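Local structure of putative glucoamylase (Bacteroides uniformis, 4GL3) at residues F166-W176 against W184-E195. The protein is a putative glucoamylase that probably hydrolyses glycosidic bonds, releasing glucose from starch-like glucans. Sequence-based numbering, arbitrary orientation.
Sequences FFTQGQDVMYW and WAMNHQIKGHNE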
loop_
_atom_site.group_PDB
_atom_site.type_symbol
_atom_site.label_atom_id
_atom_site.label_comp_id
_atom_site.label_asym_id
_atom_site.label_seq_id
_atom_site.Cartn_x
_atom_site.Cartn_y
_atom_site.Cartn_z
ATOM N N PHE A 166 -16.176 15.075 5.877
ATOM C CA PHE A 166 -15.583 16.191 6.627
ATOM C C PHE A 166 -14.334 16.738 5.914
ATOM O O PHE A 166 -14.087 17.934 5.947
ATOM C CB PHE A 166 -15.231 15.715 8.041
ATOM C CG PHE A 166 -14.527 16.746 8.882
ATOM C CD1 PHE A 166 -15.248 17.812 9.453
ATOM C CD2 PHE A 166 -13.159 16.710 9.037
ATOM C CE1 PHE A 166 -14.601 18.746 10.226
ATOM C CE2 PHE A 166 -12.509 17.677 9.789
ATOM C CZ PHE A 166 -13.248 18.658 10.397
ATOM N N PHE A 167 -13.555 15.845 5.280
ATOM C CA PHE A 167 -12.294 16.193 4.682
ATOM C C PHE A 167 -12.398 16.858 3.326
ATOM O O PHE A 167 -11.359 17.194 2.700
ATOM C CB PHE A 167 -11.323 14.983 4.703
ATOM C CG PHE A 167 -10.966 14.568 6.088
ATOM C CD1 PHE A 167 -11.797 13.735 6.829
ATOM C CD2 PHE A 167 -9.865 15.116 6.716
ATOM C CE1 PHE A 167 -11.496 13.439 8.156
ATOM C CE2 PHE A 167 -9.527 14.772 7.984
ATOM C CZ PHE A 167 -10.352 13.930 8.717
ATOM N N THR A 168 -13.626 17.060 2.856
ATOM C CA THR A 168 -13.849 17.872 1.702
ATOM C C THR A 168 -13.903 19.399 1.989
ATOM O O THR A 168 -13.863 20.207 1.029
ATOM C CB THR A 168 -15.136 17.512 0.940
ATOM O OG1 THR A 168 -16.281 17.846 1.721
ATOM C CG2 THR A 168 -15.162 16.053 0.500
ATOM N N GLN A 169 -14.027 19.799 3.267
ATOM C CA GLN A 169 -14.379 21.202 3.608
ATOM C C GLN A 169 -15.586 21.725 2.806
ATOM O O GLN A 169 -15.680 22.897 2.539
ATOM C CB GLN A 169 -13.187 22.147 3.318
ATOM C CG GLN A 169 -11.866 21.723 3.992
ATOM C CD GLN A 169 -10.799 22.811 3.949
ATOM O OE1 GLN A 169 -11.014 23.902 4.448
ATOM N NE2 GLN A 169 -9.663 22.522 3.333
ATOM N N GLY A 170 -16.505 20.852 2.406
ATOM C CA GLY A 170 -17.663 21.265 1.620
ATOM C C GLY A 170 -17.320 21.606 0.162
ATOM O O GLY A 170 -18.157 22.145 -0.534
ATOM N N GLN A 171 -16.098 21.278 -0.300
ATOM C CA GLN A 171 -15.667 21.542 -1.662
ATOM C C GLN A 171 -15.704 20.235 -2.498
ATOM O O GLN A 171 -15.944 19.141 -1.950
ATOM C CB GLN A 171 -14.204 22.023 -1.650
ATOM C CG GLN A 171 -13.979 23.270 -0.812
ATOM C CD GLN A 171 -12.512 23.626 -0.651
ATOM O OE1 GLN A 171 -11.633 23.209 -1.436
ATOM N NE2 GLN A 171 -12.238 24.436 0.370
ATOM N N ASP A 172 -15.387 20.359 -3.792
ATOM C CA ASP A 172 -15.316 19.235 -4.713
ATOM C C ASP A 172 -13.887 18.644 -4.826
ATOM O O ASP A 172 -13.357 18.473 -5.928
ATOM C CB ASP A 172 -15.843 19.670 -6.085
ATOM C CG ASP A 172 -17.359 19.845 -6.102
ATOM O OD1 ASP A 172 -18.050 19.023 -5.487
ATOM O OD2 ASP A 172 -17.842 20.805 -6.755
ATOM N N VAL A 173 -13.297 18.272 -3.696
ATOM C CA VAL A 173 -11.987 17.642 -3.653
ATOM C C VAL A 173 -11.847 17.190 -2.190
ATOM O O VAL A 173 -12.591 17.632 -1.300
ATOM C CB VAL A 173 -10.877 18.671 -4.015
ATOM C CG1 VAL A 173 -10.789 19.755 -2.953
ATOM C CG2 VAL A 173 -9.515 18.031 -4.226
HETATM N N MSE A 174 -10.907 16.302 -1.945
HETATM C CA MSE A 174 -10.607 15.827 -0.571
HETATM C C MSE A 174 -9.220 16.291 -0.176
HETATM O O MSE A 174 -8.356 16.440 -1.040
HETATM C CB MSE A 174 -10.705 14.287 -0.445
HETATM C CG MSE A 174 -12.098 13.753 -0.727
HETATM SE SE MSE A 174 -12.136 11.810 -0.788
HETATM C CE MSE A 174 -12.350 11.513 1.132
ATOM N N TYR A 175 -9.069 16.608 1.122
ATOM C CA TYR A 175 -7.848 17.079 1.714
ATOM C C TYR A 175 -7.222 15.944 2.518
ATOM O O TYR A 175 -7.927 15.152 3.151
ATOM C CB TYR A 175 -8.113 18.337 2.605
ATOM C CG TYR A 175 -8.392 19.551 1.761
ATOM C CD1 TYR A 175 -9.689 19.791 1.252
ATOM C CD2 TYR A 175 -7.368 20.438 1.416
ATOM C CE1 TYR A 175 -9.952 20.879 0.443
ATOM C CE2 TYR A 175 -7.605 21.521 0.579
ATOM C CZ TYR A 175 -8.895 21.754 0.096
ATOM O OH TYR A 175 -9.136 22.813 -0.740
ATOM N N TRP A 176 -5.892 15.928 2.499
ATOM C CA TRP A 176 -5.052 14.855 3.037
ATOM C C TRP A 176 -5.059 14.847 4.590
ATOM O O TRP A 176 -5.086 13.776 5.168
ATOM C CB TRP A 176 -3.624 14.985 2.491
ATOM C CG TRP A 176 -2.686 13.808 2.622
ATOM C CD1 TRP A 176 -2.334 13.108 3.772
ATOM C CD2 TRP A 176 -1.941 13.221 1.568
ATOM N NE1 TRP A 176 -1.433 12.133 3.472
ATOM C CE2 TRP A 176 -1.178 12.165 2.127
ATOM C CE3 TRP A 176 -1.832 13.492 0.218
ATOM C CZ2 TRP A 176 -0.348 11.344 1.357
ATOM C CZ3 TRP A 176 -0.978 12.685 -0.567
ATOM C CH2 TRP A 176 -0.254 11.627 0.014
ATOM N N TRP A 184 -6.755 23.393 8.856
ATOM C CA TRP A 184 -6.495 23.021 7.456
ATOM C C TRP A 184 -5.189 23.548 6.909
ATOM O O TRP A 184 -4.997 23.611 5.667
ATOM C CB TRP A 184 -7.672 23.530 6.572
ATOM C CG TRP A 184 -9.015 22.983 7.042
ATOM C CD1 TRP A 184 -9.981 23.665 7.736
ATOM C CD2 TRP A 184 -9.507 21.667 6.872
ATOM N NE1 TRP A 184 -11.037 22.829 8.029
ATOM C CE2 TRP A 184 -10.772 21.600 7.510
ATOM C CE3 TRP A 184 -8.990 20.515 6.284
ATOM C CZ2 TRP A 184 -11.542 20.451 7.530
ATOM C CZ3 TRP A 184 -9.752 19.375 6.290
ATOM C CH2 TRP A 184 -11.012 19.341 6.936
ATOM N N ALA A 185 -4.251 23.933 7.773
ATOM C CA ALA A 185 -3.016 24.590 7.312
ATOM C C ALA A 185 -2.148 23.707 6.364
ATOM O O ALA A 185 -1.425 24.238 5.566
ATOM C CB ALA A 185 -2.162 25.062 8.483
HETATM N N MSE A 186 -2.192 22.395 6.462
HETATM C CA MSE A 186 -1.404 21.519 5.567
HETATM C C MSE A 186 -1.914 21.748 4.123
HETATM O O MSE A 186 -1.148 21.708 3.161
HETATM C CB MSE A 186 -1.487 20.026 5.979
HETATM C CG MSE A 186 -0.653 19.580 7.234
HETATM SE SE MSE A 186 1.263 19.931 7.049
HETATM C CE MSE A 186 1.585 18.348 5.824
ATOM N N ASN A 187 -3.205 21.985 3.987
ATOM C CA ASN A 187 -3.778 22.459 2.721
ATOM C C ASN A 187 -3.293 21.629 1.504
ATOM O O ASN A 187 -2.904 22.201 0.488
ATOM C CB ASN A 187 -3.451 23.961 2.506
ATOM C CG ASN A 187 -4.251 24.555 1.374
ATOM O OD1 ASN A 187 -5.356 24.099 1.116
ATOM N ND2 ASN A 187 -3.704 25.521 0.676
ATOM N N HIS A 188 -3.396 20.291 1.595
ATOM C CA HIS A 188 -2.861 19.390 0.555
ATOM C C HIS A 188 -4.064 18.671 -0.103
ATOM O O HIS A 188 -4.614 17.738 0.452
ATOM C CB HIS A 188 -1.884 18.431 1.226
ATOM C CG HIS A 188 -1.053 17.607 0.296
ATOM N ND1 HIS A 188 -1.484 17.198 -0.943
ATOM C CD2 HIS A 188 0.162 17.039 0.470
ATOM C CE1 HIS A 188 -0.552 16.459 -1.514
ATOM N NE2 HIS A 188 0.457 16.345 -0.676
ATOM N N GLN A 189 -4.497 19.158 -1.265
ATOM C CA GLN A 189 -5.574 18.515 -2.009
ATOM C C GLN A 189 -5.095 17.162 -2.562
ATOM O O GLN A 189 -3.947 17.045 -3.025
ATOM C CB GLN A 189 -5.995 19.410 -3.153
ATOM C CG GLN A 189 -6.685 20.708 -2.780
ATOM C CD GLN A 189 -7.040 21.557 -4.017
ATOM O OE1 GLN A 189 -7.243 21.035 -5.097
ATOM N NE2 GLN A 189 -7.056 22.855 -3.858
ATOM N N ILE A 190 -5.932 16.145 -2.481
ATOM C CA ILE A 190 -5.559 14.826 -3.008
ATOM C C ILE A 190 -5.970 14.812 -4.481
ATOM O O ILE A 190 -7.166 14.722 -4.821
ATOM C CB ILE A 190 -6.252 13.686 -2.230
ATOM C CG1 ILE A 190 -5.910 13.792 -0.723
ATOM C CG2 ILE A 190 -5.870 12.283 -2.808
ATOM C CD1 ILE A 190 -6.625 12.783 0.161
ATOM N N LYS A 191 -4.976 14.922 -5.345
ATOM C CA LYS A 191 -5.186 15.061 -6.784
ATOM C C LYS A 191 -4.568 13.839 -7.463
ATOM O O LYS A 191 -3.535 13.355 -7.028
ATOM C CB LYS A 191 -4.470 16.299 -7.320
ATOM C CG LYS A 191 -4.909 17.605 -6.725
ATOM C CD LYS A 191 -6.366 18.004 -6.987
ATOM C CE LYS A 191 -6.614 18.595 -8.339
ATOM N NZ LYS A 191 -8.064 18.944 -8.575
ATOM N N GLY A 192 -5.241 13.314 -8.471
ATOM C CA GLY A 192 -4.777 12.092 -9.172
ATOM C C GLY A 192 -3.718 12.365 -10.224
ATOM O O GLY A 192 -3.504 13.506 -10.568
ATOM N N HIS A 193 -3.059 11.344 -10.784
ATOM C CA HIS A 193 -3.217 9.927 -10.423
ATOM C C HIS A 193 -1.946 9.493 -9.696
ATOM O O HIS A 193 -0.883 9.365 -10.305
ATOM C CB HIS A 193 -3.436 9.010 -11.637
ATOM C CG HIS A 193 -3.634 7.575 -11.248
ATOM N ND1 HIS A 193 -4.864 7.067 -10.889
ATOM C CD2 HIS A 193 -2.745 6.566 -11.083
ATOM C CE1 HIS A 193 -4.725 5.806 -10.523
ATOM N NE2 HIS A 193 -3.452 5.469 -10.655
ATOM N N ASN A 194 -2.074 9.325 -8.390
ATOM C CA ASN A 194 -0.978 8.894 -7.524
ATOM C C ASN A 194 -1.398 7.673 -6.715
ATOM O O ASN A 194 -2.216 6.891 -7.187
ATOM C CB ASN A 194 -0.475 10.065 -6.664
ATOM C CG ASN A 194 -1.515 10.606 -5.711
ATOM O OD1 ASN A 194 -2.571 10.029 -5.518
ATOM N ND2 ASN A 194 -1.224 11.762 -5.141
ATOM N N GLU A 195 -0.846 7.490 -5.513
ATOM C CA GLU A 195 -1.158 6.328 -4.690
ATOM C C GLU A 195 -2.476 6.418 -3.955
ATOM O O GLU A 195 -2.855 5.434 -3.325
ATOM C CB GLU A 195 -0.035 6.078 -3.646
ATOM C CG GLU A 195 -0.026 7.068 -2.455
ATOM C CD GLU A 195 0.828 8.315 -2.663
ATOM O OE1 GLU A 195 0.846 8.864 -3.780
ATOM O OE2 GLU A 195 1.447 8.774 -1.674
HETATM O O HOH W 1 -7.589 24.462 2.811
#
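Tyr175 and Gln189 form a single isolated beta bridge, closed by two backbone hydrogen bonds: Ile190 N donates to Met174 O at 2.8 Å, nearly straight at 171°, and Trp176 N to His188 O. Between them the CA-H of Tyr175 also faces His188 O.

At the type I' turn from Thr168 to Gln171, Gln169 stacks its amide on one face of the Trp184 indole, the planes 5° apart, with CD 3.4 Å from CD2 of Trp184 and the CG methylene in a CH-pi contact over the six-membered ring. The same amide reaches the Tyr175 ring, whose face lies under NE2. Separately, Phe166 meets the six-membered ring of Trp184 obliquely, CE2 3.6 Å from Trp184 CH2.

Segment 184-195 and, beyond its 3-10 start, segment 166-176 are loops flanking strand 177-178 in sequence, in a helix-rich chain consistent with the clan's (alpha/alpha)6 toroid, and Ile190 packs on Val125 of helix 124-140. Further along, Trp176 and His188 run side by side, both with CG anti to the backbone N (chi1 -165° for Trp176), which places indole CE3 over the imidazole face, 3.7 Å from His188 CE1.

Among polar contacts, a water accepts from Gln169 NE2 and donates to Asn187 OD1. Glu195 OE2 lies at the edge of the Trp176 indole, 3.7 Å from CH2, and makes a weak hydrogen bond to a bound Tris molecule, probably from the crystallisation liquor.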